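Local coordinates for protein putative transcriptional regulator (TetR/AcrR family) (Acinetobacter sp., PDB 3KNW) that probably binds DNA through an N-terminal helix-turn-helix domain and regulates transcription, as a dimeric member of the TetR/AcrR family, at residues H18-G23 with C63-H68; S86-L91 with S155-V160; Y94-V99 with Q191-T196; Q171-A176 with A187-A192. One frame throughout, in Å; residues are numbered along the deposited sequence.

Contact 1. Residues H18-G23 with C63-H68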
loop_
_atom_site.group_PDB
_atom_site.type_symbol
_atom_site.label_atom_id
_atom_site.label_comp_id
_atom_site.label_asym_id
_atom_site.label_seq_id
_atom_site.Cartn_x
_atom_site.Cartn_y
_atom_site.Cartn_z
ATOM N N HIS A 18 -23.721 -14.981 -4.801
ATOM C CA HIS A 18 -23.170 -15.711 -3.663
ATOM C C HIS A 18 -21.751 -16.164 -3.946
ATOM O O HIS A 18 -20.865 -15.987 -3.115
ATOM C CB HIS A 18 -24.002 -16.932 -3.282
ATOM C CG HIS A 18 -23.414 -17.696 -2.138
ATOM N ND1 HIS A 18 -23.536 -17.276 -0.831
ATOM C CD2 HIS A 18 -22.645 -18.811 -2.110
ATOM C CE1 HIS A 18 -22.887 -18.117 -0.045
ATOM N NE2 HIS A 18 -22.333 -19.054 -0.796
ATOM N N ILE A 19 -21.556 -16.743 -5.123
ATOM C CA ILE A 19 -20.247 -17.250 -5.502
ATOM C C ILE A 19 -19.210 -16.126 -5.520
ATOM O O ILE A 19 -18.134 -16.274 -4.964
ATOM C CB ILE A 19 -20.290 -17.982 -6.838
ATOM C CG1 ILE A 19 -21.224 -19.209 -6.755
ATOM C CG2 ILE A 19 -18.909 -18.465 -7.233
ATOM C CD1 ILE A 19 -21.562 -19.749 -8.044
ATOM N N LEU A 20 -19.531 -15.014 -6.150
ATOM C CA LEU A 20 -18.628 -13.869 -6.187
ATOM C C LEU A 20 -18.316 -13.411 -4.781
ATOM O O LEU A 20 -17.158 -13.193 -4.454
ATOM C CB LEU A 20 -19.221 -12.722 -6.993
ATOM C CG LEU A 20 -19.199 -13.063 -8.472
ATOM C CD1 LEU A 20 -20.274 -12.276 -9.170
ATOM C CD2 LEU A 20 -17.829 -12.797 -9.105
ATOM N N ASP A 21 -19.341 -13.290 -3.932
ATOM C CA ASP A 21 -19.131 -12.853 -2.557
ATOM C C ASP A 21 -18.311 -13.845 -1.724
ATOM O O ASP A 21 -17.422 -13.419 -0.977
ATOM C CB ASP A 21 -20.466 -12.475 -1.904
ATOM C CG ASP A 21 -21.114 -11.232 -2.582
ATOM O OD1 ASP A 21 -20.344 -10.392 -3.169
ATOM O OD2 ASP A 21 -22.374 -11.100 -2.537
ATOM N N SER A 22 -18.569 -15.141 -1.863
ATOM C CA SER A 22 -17.639 -16.162 -1.364
ATOM C C SER A 22 -16.206 -15.890 -1.839
ATOM O O SER A 22 -15.287 -15.776 -1.019
ATOM C CB SER A 22 -18.026 -17.557 -1.843
ATOM O OG SER A 22 -19.254 -17.962 -1.283
ATOM N N GLY A 23 -16.017 -15.784 -3.156
ATOM C CA GLY A 23 -14.700 -15.556 -3.709
ATOM C C GLY A 23 -14.023 -14.298 -3.136
ATOM O O GLY A 23 -12.842 -14.322 -2.784
ATOM N N CYS A 63 -12.017 -11.787 -13.227
ATOM C CA CYS A 63 -12.484 -10.598 -13.898
ATOM C C CYS A 63 -13.880 -10.210 -13.393
ATOM O O CYS A 63 -14.162 -9.015 -13.189
ATOM C CB CYS A 63 -12.477 -10.739 -15.424
ATOM S SG CYS A 63 -10.850 -10.893 -16.154
ATOM N N GLU A 64 -14.768 -11.176 -13.181
ATOM C CA GLU A 64 -16.123 -10.763 -12.797
ATOM C C GLU A 64 -16.172 -10.268 -11.364
ATOM O O GLU A 64 -16.923 -9.352 -11.031
ATOM C CB GLU A 64 -17.173 -11.830 -13.099
ATOM C CG GLU A 64 -17.466 -11.937 -14.608
ATOM C CD GLU A 64 -17.860 -10.578 -15.277
ATOM O OE1 GLU A 64 -17.398 -10.273 -16.432
ATOM O OE2 GLU A 64 -18.630 -9.813 -14.642
ATOM N N LEU A 65 -15.345 -10.871 -10.537
ATOM C CA LEU A 65 -15.176 -10.469 -9.154
ATOM C C LEU A 65 -14.757 -9.010 -9.060
ATOM O O LEU A 65 -15.322 -8.252 -8.282
ATOM C CB LEU A 65 -14.092 -11.346 -8.541
ATOM C CG LEU A 65 -13.926 -11.423 -7.050
ATOM C CD1 LEU A 65 -15.235 -11.860 -6.446
ATOM C CD2 LEU A 65 -12.802 -12.413 -6.738
ATOM N N LEU A 66 -13.784 -8.586 -9.856
ATOM C CA LEU A 66 -13.320 -7.217 -9.735
ATOM C C LEU A 66 -14.342 -6.265 -10.287
ATOM O O LEU A 66 -14.486 -5.171 -9.781
ATOM C CB LEU A 66 -11.964 -6.987 -10.418
ATOM C CG LEU A 66 -10.763 -7.693 -9.761
ATOM C CD1 LEU A 66 -9.563 -7.499 -10.679
ATOM C CD2 LEU A 66 -10.453 -7.275 -8.276
ATOM N N LYS A 67 -15.014 -6.674 -11.354
ATOM C CA LYS A 67 -16.017 -5.833 -11.991
ATOM C C LYS A 67 -17.156 -5.608 -11.006
ATOM O O LYS A 67 -17.642 -4.478 -10.867
ATOM C CB LYS A 67 -16.568 -6.455 -13.287
ATOM C CG LYS A 67 -15.815 -6.077 -14.580
ATOM C CD LYS A 67 -16.559 -6.565 -15.830
ATOM C CE LYS A 67 -15.682 -6.556 -17.097
ATOM N NZ LYS A 67 -14.857 -7.812 -17.344
ATOM N N HIS A 68 -17.568 -6.689 -10.337
ATOM C CA HIS A 68 -18.687 -6.658 -9.398
ATOM C C HIS A 68 -18.331 -5.825 -8.199
ATOM O O HIS A 68 -19.178 -5.104 -7.672
ATOM C CB HIS A 68 -19.102 -8.067 -8.939
ATOM C CG HIS A 68 -20.165 -8.060 -7.885
ATOM N ND1 HIS A 68 -21.424 -7.541 -8.105
ATOM C CD2 HIS A 68 -20.142 -8.456 -6.587
ATOM C CE1 HIS A 68 -22.140 -7.641 -6.996
ATOM N NE2 HIS A 68 -21.390 -8.205 -6.065
#

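Contact 2. Residues S86-L91 with S155-V160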
loop_
_atom_site.group_PDB
_atom_site.type_symbol
_atom_site.label_atom_id
_atom_site.label_comp_id
_atom_site.label_asym_id
_atom_site.label_seq_id
_atom_site.Cartn_x
_atom_site.Cartn_y
_atom_site.Cartn_z
ATOM N N SER A 86 -22.460 19.771 1.665
ATOM C CA SER A 86 -21.222 20.230 1.063
ATOM C C SER A 86 -20.492 19.183 0.218
ATOM O O SER A 86 -20.640 17.995 0.440
ATOM C CB SER A 86 -20.241 20.595 2.174
ATOM O OG SER A 86 -20.174 21.965 2.334
ATOM N N ALA A 87 -19.672 19.663 -0.722
ATOM C CA ALA A 87 -18.678 18.826 -1.373
ATOM C C ALA A 87 -17.701 18.371 -0.280
ATOM O O ALA A 87 -17.342 17.197 -0.212
ATOM C CB ALA A 87 -17.935 19.608 -2.520
ATOM N N ARG A 88 -17.303 19.304 0.579
ATOM C CA ARG A 88 -16.343 19.017 1.610
ATOM C C ARG A 88 -16.790 17.911 2.558
ATOM O O ARG A 88 -16.034 16.948 2.830
ATOM C CB ARG A 88 -16.066 20.258 2.403
ATOM C CG ARG A 88 -15.311 19.951 3.663
ATOM C CD ARG A 88 -14.671 21.203 4.153
ATOM N NE ARG A 88 -13.811 20.934 5.284
ATOM C CZ ARG A 88 -12.721 21.631 5.566
ATOM N NH1 ARG A 88 -12.355 22.650 4.794
ATOM N NH2 ARG A 88 -11.986 21.302 6.622
ATOM N N ASP A 89 -18.007 18.040 3.055
ATOM C CA ASP A 89 -18.551 17.060 3.960
ATOM C C ASP A 89 -18.780 15.779 3.217
ATOM O O ASP A 89 -18.670 14.716 3.806
ATOM C CB ASP A 89 -19.844 17.579 4.680
ATOM C CG ASP A 89 -19.544 18.718 5.683
ATOM O OD1 ASP A 89 -18.373 19.195 5.760
ATOM O OD2 ASP A 89 -20.464 19.166 6.381
ATOM N N LYS A 90 -19.101 15.834 1.938
ATOM C CA LYS A 90 -19.286 14.568 1.227
ATOM C C LYS A 90 -17.977 13.773 1.185
ATOM O O LYS A 90 -17.969 12.529 1.258
ATOM C CB LYS A 90 -19.774 14.819 -0.191
ATOM C CG LYS A 90 -21.312 14.921 -0.342
ATOM C CD LYS A 90 -21.664 15.198 -1.774
ATOM C CE LYS A 90 -22.931 16.100 -1.922
ATOM N NZ LYS A 90 -22.881 16.854 -3.202
ATOM N N LEU A 91 -16.875 14.525 1.066
ATOM C CA LEU A 91 -15.540 13.978 0.898
ATOM C C LEU A 91 -15.017 13.499 2.252
ATOM O O LEU A 91 -14.327 12.491 2.338
ATOM C CB LEU A 91 -14.598 15.040 0.302
ATOM C CG LEU A 91 -13.157 14.567 0.082
ATOM C CD1 LEU A 91 -13.110 13.255 -0.583
ATOM C CD2 LEU A 91 -12.421 15.529 -0.724
ATOM N N SER A 155 -16.626 25.759 -0.029
ATOM C CA SER A 155 -16.470 24.846 1.131
ATOM C C SER A 155 -15.026 24.297 1.241
ATOM O O SER A 155 -14.606 23.901 2.325
ATOM C CB SER A 155 -17.530 23.726 1.127
ATOM O OG SER A 155 -17.300 22.779 0.101
ATOM N N ILE A 156 -14.262 24.299 0.141
ATOM C CA ILE A 156 -12.838 23.865 0.155
ATOM C C ILE A 156 -11.960 25.040 -0.204
ATOM O O ILE A 156 -11.981 25.488 -1.301
ATOM C CB ILE A 156 -12.585 22.675 -0.749
ATOM C CG1 ILE A 156 -13.333 21.450 -0.187
ATOM C CG2 ILE A 156 -11.124 22.402 -0.795
ATOM C CD1 ILE A 156 -13.523 20.289 -1.124
ATOM N N GLN A 157 -11.221 25.578 0.744
ATOM C CA GLN A 157 -10.550 26.839 0.528
ATOM C C GLN A 157 -9.199 26.676 -0.129
ATOM O O GLN A 157 -8.573 27.662 -0.544
ATOM C CB GLN A 157 -10.392 27.580 1.854
ATOM C CG GLN A 157 -11.751 28.000 2.508
ATOM C CD GLN A 157 -12.438 26.837 3.254
ATOM O OE1 GLN A 157 -11.805 25.807 3.588
ATOM N NE2 GLN A 157 -13.733 26.998 3.517
ATOM N N THR A 158 -8.719 25.438 -0.233
ATOM C CA THR A 158 -7.399 25.243 -0.776
ATOM C C THR A 158 -7.479 25.589 -2.242
ATOM O O THR A 158 -8.512 25.361 -2.877
ATOM C CB THR A 158 -6.911 23.808 -0.601
ATOM O OG1 THR A 158 -5.500 23.764 -0.818
ATOM C CG2 THR A 158 -7.644 22.823 -1.540
ATOM N N SER A 159 -6.383 26.125 -2.754
ATOM C CA SER A 159 -6.261 26.500 -4.142
ATOM C C SER A 159 -5.599 25.401 -4.995
ATOM O O SER A 159 -5.521 25.505 -6.217
ATOM C CB SER A 159 -5.400 27.758 -4.205
ATOM O OG SER A 159 -4.055 27.393 -3.939
ATOM N N VAL A 160 -5.071 24.374 -4.335
ATOM C CA VAL A 160 -4.395 23.284 -4.993
ATOM C C VAL A 160 -5.366 22.693 -5.962
ATOM O O VAL A 160 -6.541 22.471 -5.695
ATOM C CB VAL A 160 -3.886 22.218 -3.995
ATOM C CG1 VAL A 160 -3.293 20.959 -4.778
ATOM C CG2 VAL A 160 -2.839 22.832 -2.976
#

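Contact 3. Residues Y94-V99 with Q191-T196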
loop_
_atom_site.group_PDB
_atom_site.type_symbol
_atom_site.label_atom_id
_atom_site.label_comp_id
_atom_site.label_asym_id
_atom_site.label_seq_id
_atom_site.Cartn_x
_atom_site.Cartn_y
_atom_site.Cartn_z
ATOM N N TYR A 94 -16.997 10.019 2.969
ATOM C CA TYR A 94 -16.313 8.941 2.266
ATOM C C TYR A 94 -15.038 8.485 2.968
ATOM O O TYR A 94 -14.863 7.314 3.242
ATOM C CB TYR A 94 -15.920 9.386 0.861
ATOM C CG TYR A 94 -14.983 8.442 0.167
ATOM C CD1 TYR A 94 -15.404 7.194 -0.236
ATOM C CD2 TYR A 94 -13.654 8.799 -0.078
ATOM C CE1 TYR A 94 -14.541 6.332 -0.867
ATOM C CE2 TYR A 94 -12.785 7.937 -0.706
ATOM C CZ TYR A 94 -13.245 6.696 -1.108
ATOM O OH TYR A 94 -12.387 5.819 -1.743
ATOM N N LEU A 95 -14.166 9.421 3.243
ATOM C CA LEU A 95 -12.912 9.114 3.867
ATOM C C LEU A 95 -13.113 8.514 5.254
ATOM O O LEU A 95 -12.358 7.614 5.696
ATOM C CB LEU A 95 -12.066 10.412 3.994
ATOM C CG LEU A 95 -11.691 11.073 2.667
ATOM C CD1 LEU A 95 -10.797 12.371 2.888
ATOM C CD2 LEU A 95 -11.022 10.084 1.694
ATOM N N GLN A 96 -14.104 9.058 5.966
ATOM C CA GLN A 96 -14.357 8.629 7.318
ATOM C C GLN A 96 -14.811 7.177 7.300
ATOM O O GLN A 96 -14.463 6.421 8.214
ATOM C CB GLN A 96 -15.329 9.582 8.078
ATOM C CG GLN A 96 -14.621 10.243 9.297
ATOM C CD GLN A 96 -15.013 11.709 9.610
ATOM O OE1 GLN A 96 -15.775 12.359 8.875
ATOM N NE2 GLN A 96 -14.488 12.220 10.736
ATOM N N CYS A 97 -15.547 6.819 6.237
ATOM C CA CYS A 97 -15.935 5.457 5.920
ATOM C C CYS A 97 -14.720 4.565 5.596
ATOM O O CYS A 97 -14.694 3.399 6.023
ATOM C CB CYS A 97 -16.959 5.428 4.746
ATOM S SG CYS A 97 -18.639 5.281 5.281
ATOM N N TRP A 98 -13.773 5.060 4.812
ATOM C CA TRP A 98 -12.500 4.377 4.628
ATOM C C TRP A 98 -12.015 3.893 5.979
ATOM O O TRP A 98 -11.745 2.733 6.151
ATOM C CB TRP A 98 -11.447 5.348 4.101
ATOM C CG TRP A 98 -10.923 5.184 2.751
ATOM C CD1 TRP A 98 -11.395 5.758 1.618
ATOM C CD2 TRP A 98 -9.729 4.502 2.384
ATOM N NE1 TRP A 98 -10.598 5.430 0.544
ATOM C CE2 TRP A 98 -9.564 4.661 0.991
ATOM C CE3 TRP A 98 -8.803 3.748 3.088
ATOM C CZ2 TRP A 98 -8.518 4.093 0.299
ATOM C CZ3 TRP A 98 -7.779 3.201 2.412
ATOM C CH2 TRP A 98 -7.638 3.364 1.022
ATOM N N VAL A 99 -11.925 4.822 6.928
ATOM C CA VAL A 99 -11.401 4.584 8.258
ATOM C C VAL A 99 -12.211 3.587 9.120
ATOM O O VAL A 99 -11.616 2.957 9.971
ATOM C CB VAL A 99 -11.213 5.966 9.002
ATOM C CG1 VAL A 99 -10.647 5.815 10.419
ATOM C CG2 VAL A 99 -10.288 6.870 8.195
ATOM N N GLN A 191 -4.719 9.705 11.696
ATOM C CA GLN A 191 -3.936 10.942 11.480
ATOM C C GLN A 191 -4.263 11.489 10.062
ATOM O O GLN A 191 -4.536 12.668 9.933
ATOM C CB GLN A 191 -2.431 10.719 11.693
ATOM C CG GLN A 191 -1.519 11.985 11.468
ATOM C CD GLN A 191 -2.061 13.256 12.156
ATOM O OE1 GLN A 191 -2.235 13.313 13.398
ATOM N NE2 GLN A 191 -2.377 14.258 11.341
ATOM N N ALA A 192 -4.305 10.633 9.036
ATOM C CA ALA A 192 -4.733 11.015 7.686
ATOM C C ALA A 192 -6.031 11.849 7.704
ATOM O O ALA A 192 -6.150 12.853 6.987
ATOM C CB ALA A 192 -5.011 9.751 6.850
ATOM N N LEU A 193 -7.010 11.377 8.486
ATOM C CA LEU A 193 -8.253 12.127 8.715
ATOM C C LEU A 193 -7.994 13.539 9.197
ATOM O O LEU A 193 -8.509 14.494 8.659
ATOM C CB LEU A 193 -9.187 11.402 9.704
ATOM C CG LEU A 193 -10.078 10.314 9.063
ATOM C CD1 LEU A 193 -10.854 9.504 10.123
ATOM C CD2 LEU A 193 -11.068 10.943 8.031
ATOM N N GLU A 194 -7.153 13.665 10.201
ATOM C CA GLU A 194 -6.920 14.978 10.810
ATOM C C GLU A 194 -6.147 15.840 9.817
ATOM O O GLU A 194 -6.423 16.996 9.648
ATOM C CB GLU A 194 -6.239 14.849 12.195
ATOM C CG GLU A 194 -6.334 16.124 13.049
ATOM C CD GLU A 194 -7.793 16.607 13.339
ATOM O OE1 GLU A 194 -7.993 17.832 13.599
ATOM O OE2 GLU A 194 -8.728 15.751 13.326
ATOM N N SER A 195 -5.235 15.227 9.085
ATOM C CA SER A 195 -4.495 15.902 8.051
ATOM C C SER A 195 -5.287 16.351 6.816
ATOM O O SER A 195 -5.006 17.425 6.287
ATOM C CB SER A 195 -3.309 15.027 7.653
ATOM O OG SER A 195 -2.250 15.348 8.549
ATOM N N THR A 196 -6.248 15.551 6.366
ATOM C CA THR A 196 -7.095 15.929 5.264
ATOM C C THR A 196 -7.834 17.287 5.535
ATOM O O THR A 196 -8.173 18.014 4.587
ATOM C CB THR A 196 -8.159 14.837 4.964
ATOM O OG1 THR A 196 -7.524 13.564 4.782
ATOM C CG2 THR A 196 -8.987 15.196 3.703
#

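Contact 4. Residues Q171-A176 with A187-A192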
loop_
_atom_site.group_PDB
_atom_site.type_symbol
_atom_site.label_atom_id
_atom_site.label_comp_id
_atom_site.label_asym_id
_atom_site.label_seq_id
_atom_site.Cartn_x
_atom_site.Cartn_y
_atom_site.Cartn_z
ATOM N N GLN A 171 -3.432 8.890 -2.258
ATOM C CA GLN A 171 -2.173 8.234 -2.003
ATOM C C GLN A 171 -1.916 8.124 -0.523
ATOM O O GLN A 171 -1.525 7.082 -0.084
ATOM C CB GLN A 171 -1.039 8.989 -2.647
ATOM C CG GLN A 171 -0.937 8.706 -4.127
ATOM C CD GLN A 171 0.033 9.594 -4.844
ATOM O OE1 GLN A 171 0.043 9.652 -6.048
ATOM N NE2 GLN A 171 0.842 10.280 -4.110
HETATM N N MSE A 172 -2.152 9.186 0.237
HETATM C CA MSE A 172 -1.962 9.201 1.691
HETATM C C MSE A 172 -2.855 8.255 2.378
HETATM O O MSE A 172 -2.414 7.572 3.302
HETATM C CB MSE A 172 -2.164 10.590 2.259
HETATM C CG MSE A 172 -2.149 10.696 3.811
HETATM SE SE MSE A 172 -2.431 12.569 4.257
HETATM C CE MSE A 172 -4.303 12.674 4.052
ATOM N N TYR A 173 -4.100 8.095 1.915
ATOM C CA TYR A 173 -4.956 7.087 2.565
ATOM C C TYR A 173 -4.536 5.675 2.302
ATOM O O TYR A 173 -4.527 4.867 3.218
ATOM C CB TYR A 173 -6.433 7.286 2.249
ATOM C CG TYR A 173 -7.021 8.348 3.140
ATOM C CD1 TYR A 173 -6.699 9.705 2.973
ATOM C CD2 TYR A 173 -7.869 8.024 4.178
ATOM C CE1 TYR A 173 -7.258 10.694 3.760
ATOM C CE2 TYR A 173 -8.425 9.046 4.984
ATOM C CZ TYR A 173 -8.089 10.354 4.777
ATOM O OH TYR A 173 -8.628 11.331 5.605
ATOM N N LEU A 174 -4.131 5.331 1.080
ATOM C CA LEU A 174 -3.607 3.987 0.821
ATOM C C LEU A 174 -2.375 3.680 1.669
ATOM O O LEU A 174 -2.221 2.590 2.193
ATOM C CB LEU A 174 -3.211 3.858 -0.601
ATOM C CG LEU A 174 -4.335 3.762 -1.622
ATOM C CD1 LEU A 174 -3.720 3.885 -3.003
ATOM C CD2 LEU A 174 -5.092 2.501 -1.484
ATOM N N GLY A 175 -1.513 4.659 1.865
ATOM C CA GLY A 175 -0.321 4.388 2.627
ATOM C C GLY A 175 -0.585 4.276 4.137
ATOM O O GLY A 175 0.059 3.445 4.810
ATOM N N ALA A 176 -1.452 5.162 4.656
ATOM C CA ALA A 176 -2.042 5.014 5.961
ATOM C C ALA A 176 -2.784 3.616 6.127
ATOM O O ALA A 176 -2.647 2.957 7.146
ATOM C CB ALA A 176 -3.040 6.195 6.233
ATOM N N ALA A 187 -4.218 3.950 13.939
ATOM C CA ALA A 187 -3.615 5.267 14.262
ATOM C C ALA A 187 -3.228 6.010 12.963
ATOM O O ALA A 187 -3.578 7.177 12.773
ATOM C CB ALA A 187 -2.377 5.114 15.249
ATOM N N PRO A 188 -2.548 5.353 12.036
ATOM C CA PRO A 188 -2.143 6.135 10.815
ATOM C C PRO A 188 -3.282 6.724 10.010
ATOM O O PRO A 188 -3.132 7.809 9.438
ATOM C CB PRO A 188 -1.351 5.107 10.006
ATOM C CG PRO A 188 -0.785 4.185 11.003
ATOM C CD PRO A 188 -1.792 4.088 12.151
ATOM N N LEU A 189 -4.404 6.015 9.971
ATOM C CA LEU A 189 -5.632 6.420 9.251
ATOM C C LEU A 189 -6.331 7.519 10.009
ATOM O O LEU A 189 -6.778 8.474 9.419
ATOM C CB LEU A 189 -6.635 5.258 9.100
ATOM C CG LEU A 189 -6.361 4.313 7.954
ATOM C CD1 LEU A 189 -6.998 2.910 8.058
ATOM C CD2 LEU A 189 -6.774 4.980 6.648
ATOM N N PHE A 190 -6.350 7.424 11.332
ATOM C CA PHE A 190 -6.806 8.529 12.131
ATOM C C PHE A 190 -6.029 9.805 11.885
ATOM O O PHE A 190 -6.622 10.909 11.879
ATOM C CB PHE A 190 -6.794 8.196 13.627
ATOM C CG PHE A 190 -7.585 6.930 14.004
ATOM C CD1 PHE A 190 -8.713 6.544 13.303
ATOM C CD2 PHE A 190 -7.214 6.184 15.114
ATOM C CE1 PHE A 190 -9.413 5.436 13.657
ATOM C CE2 PHE A 190 -7.905 5.050 15.475
ATOM C CZ PHE A 190 -9.010 4.668 14.774
ATOM N N GLN A 191 -4.719 9.705 11.696
ATOM C CA GLN A 191 -3.936 10.942 11.480
ATOM C C GLN A 191 -4.263 11.489 10.062
ATOM O O GLN A 191 -4.536 12.668 9.933
ATOM C CB GLN A 191 -2.431 10.719 11.693
ATOM C CG GLN A 191 -1.519 11.985 11.468
ATOM C CD GLN A 191 -2.061 13.256 12.156
ATOM O OE1 GLN A 191 -2.235 13.313 13.398
ATOM N NE2 GLN A 191 -2.377 14.258 11.341
ATOM N N ALA A 192 -4.305 10.633 9.036
ATOM C CA ALA A 192 -4.733 11.015 7.686
ATOM C C ALA A 192 -6.031 11.849 7.704
ATOM O O ALA A 192 -6.150 12.853 6.987
ATOM C CB ALA A 192 -5.011 9.751 6.850
#

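Contact 1. Residues H18-G23 with C63-H68
Helix 18-23 and helix 63-68 cross almost perpendicularly, their short axes 9.8 Å apart at an angle of -91°, and Leu20 and Leu65 sit at the crossing with their CA atoms 5.7 Å from each other. Leu20 does most of the reaching. Its CD2 lies against the backbone of the other helix, 3.5 Å from Leu65 N, and also touches CB of Glu64. Leu65 answers from the flank of its own helix: with CG anti to the backbone N (chi1 -164°) the chain swings across, and CD1 comes to 3.8 Å from Leu20 CD2. The other methyl, Leu65 CD2, lies 4.2 Å from Gly23 C, where the partner helix offers bare backbone. At the margin, Asp21 meets the edge of the His68 ring, OD1 standing 3.8 Å from NE2 with carboxylate and ring planes turned 43° apart; such proximity could favour a protonated imidazole, although the distance is long. The apolar side-chain contact across this near-perpendicular crossing is between Leu20 and Leu65. Phe55 packs on Leu20 and Glu64, and Phe24 and Val27 of helix 13-30 extend the core around Leu65. Helix 58-81 is thereby joined to the predicted DNA-binding domain, while its Leu66 turns to Met128 and Met132 of helix 126-153.

Contact 2. Residues S86-L91 with S155-V160
Ser86 meets Ser155 where helix 87-100 begins, its OG 3.4 Å from Ser155 CB. Ser86 occupies the N-cap position, but its side chain makes no capping bond. Ala87 follows, its methyl pointing toward the loop and lying 4.2 Å from Ser155 OG. Arg88 makes the largest contribution from this segment. Its chain leaves the helix with CG anti to the backbone N (chi1 168°) and runs extended as far as NE, passing alongside the loop. On the way CB packs 3.9 Å from Ile156 CG1, and CD lies 3.3 Å from Ser155 O, a carbonyl that also sits in the guanidinium plane at its edge. Gln157, bent at chi2, crosses the arginine at about a right angle and brings OE1 to 3.4 Å from Arg88 NH1, amide and guanidinium planes 51° apart. Ser155 OG bonds to Glu153. In the TetR-like C-terminal domain the contact joins the start of helix 87-100 to the loop between helices 126-153 and 162-183. Chemically, the arginine serves twice: its aliphatic stem packs against that loop, while its charged head, with Ser155 O at its edge, is salt-bridged to Asp201 at the C-terminal end of the modelled chain.

Contact 3. Residues Y94-V99 with Q191-T196
Leu193 projects from helix 191-196 into the face of helix 94-99 formed by Leu95, Gln96 and Val99. Its two methyls divide the work: CD1 meets Val99 tip to tip, 3.3 Å from CG2, whereas CD2 lies 3.8 Å from CG of Gln96, whose chain crosses it at about a right angle, and also reaches CB of Leu95. One turn further along, Leu95 and Thr196 approach end to end, with Leu95 CD1 at 3.5 Å from Thr196 CG2. These contacts are all apolar across the helices, and the Thr196 hydroxyl is bonded elsewhere. With OG1 beside the backbone N (chi1 -53°), CG2 lies anti to it and the methyl goes to Leu95, while OG1 bonds to Ala192 O at 2.7 Å, above the carbonyl plane. Thr196 N bonds to the same oxygen from the opposite face. The hydroxyl is also hydrogen-bonded to Tyr173 of helix 162-183, whose side chain packs on Leu95 and Leu193 and so backs both halves of the contact. Further round helix 191-196, Gln191 and Ser195 pack on Gln167 and Val168 of the second subunit. The segments run antiparallel, at 168° with axes 10.4 Å apart, as expected in the all-helical C-terminal domain of TetR-family regulators.

Contact 4. Residues Q171-A176 with A187-A192
Tyr173 and Ala176 on one side, Leu189 and Ala192 on the other, join two antiparallel helices in a helical hairpin of the TetR-like C-terminal domain, axes 8.9 Å apart at 161°. The helices come nearest at Ala176 and Pro188, whose CA atoms are 5.0 Å apart; alanines at 176 and 192 are consistent with such close approach. Among the apolar contacts, Ala176 CB lies 4.1 Å from Ala192 CB and 4.3 Å from Pro188 CB. Leu189 lies beside this methyl, its CD2 3.9 Å from Ala176 CB, and the same leucine methyl touches Tyr173 CD2 obliquely. Against the backbone, Ala176 CB stands 3.6 Å from Pro188 O. The aromatic contact is a CH-pi interaction: Ala192 CB stands over one face of the Tyr173 ring, 3.9 Å from its centroid and 14° off the normal, displaced toward the rim. Tyr173 OH has its hydrogen-bond partner in Thr196. Between subunits, Pro188 O accepts a hydrogen bond from Gln171 NE2 of the second subunit, whose Gln171 also packs on Met172 and Ala176, so the hairpin forms part of the dimer interface. Selenomethionine Met172 closes the list: its chain, bent at chi3 (80°), brings CE to 3.5 Å from Ala192 O.

Two levels of organisation emerge. Contact 1 comes first along the chain and joins helix 13-30 to helix 58-81; its centre lies 27 Å from those of contacts 3 and 4 and 34 Å from that of contact 2, on the opposite side of the chain's centre. The other three all belong to the TetR-like C-terminal region. Contacts 2 and 3 use successive parts of helix 87-100, with centres 14 Å apart. Contacts 3 and 4 share Gln191 and Ala192 on helix 187-200, their centres 7 Å apart, and both touch the second subunit. Helix 58-81, next before helix 87-100, probably links the DNA-binding part to this dimer-forming body.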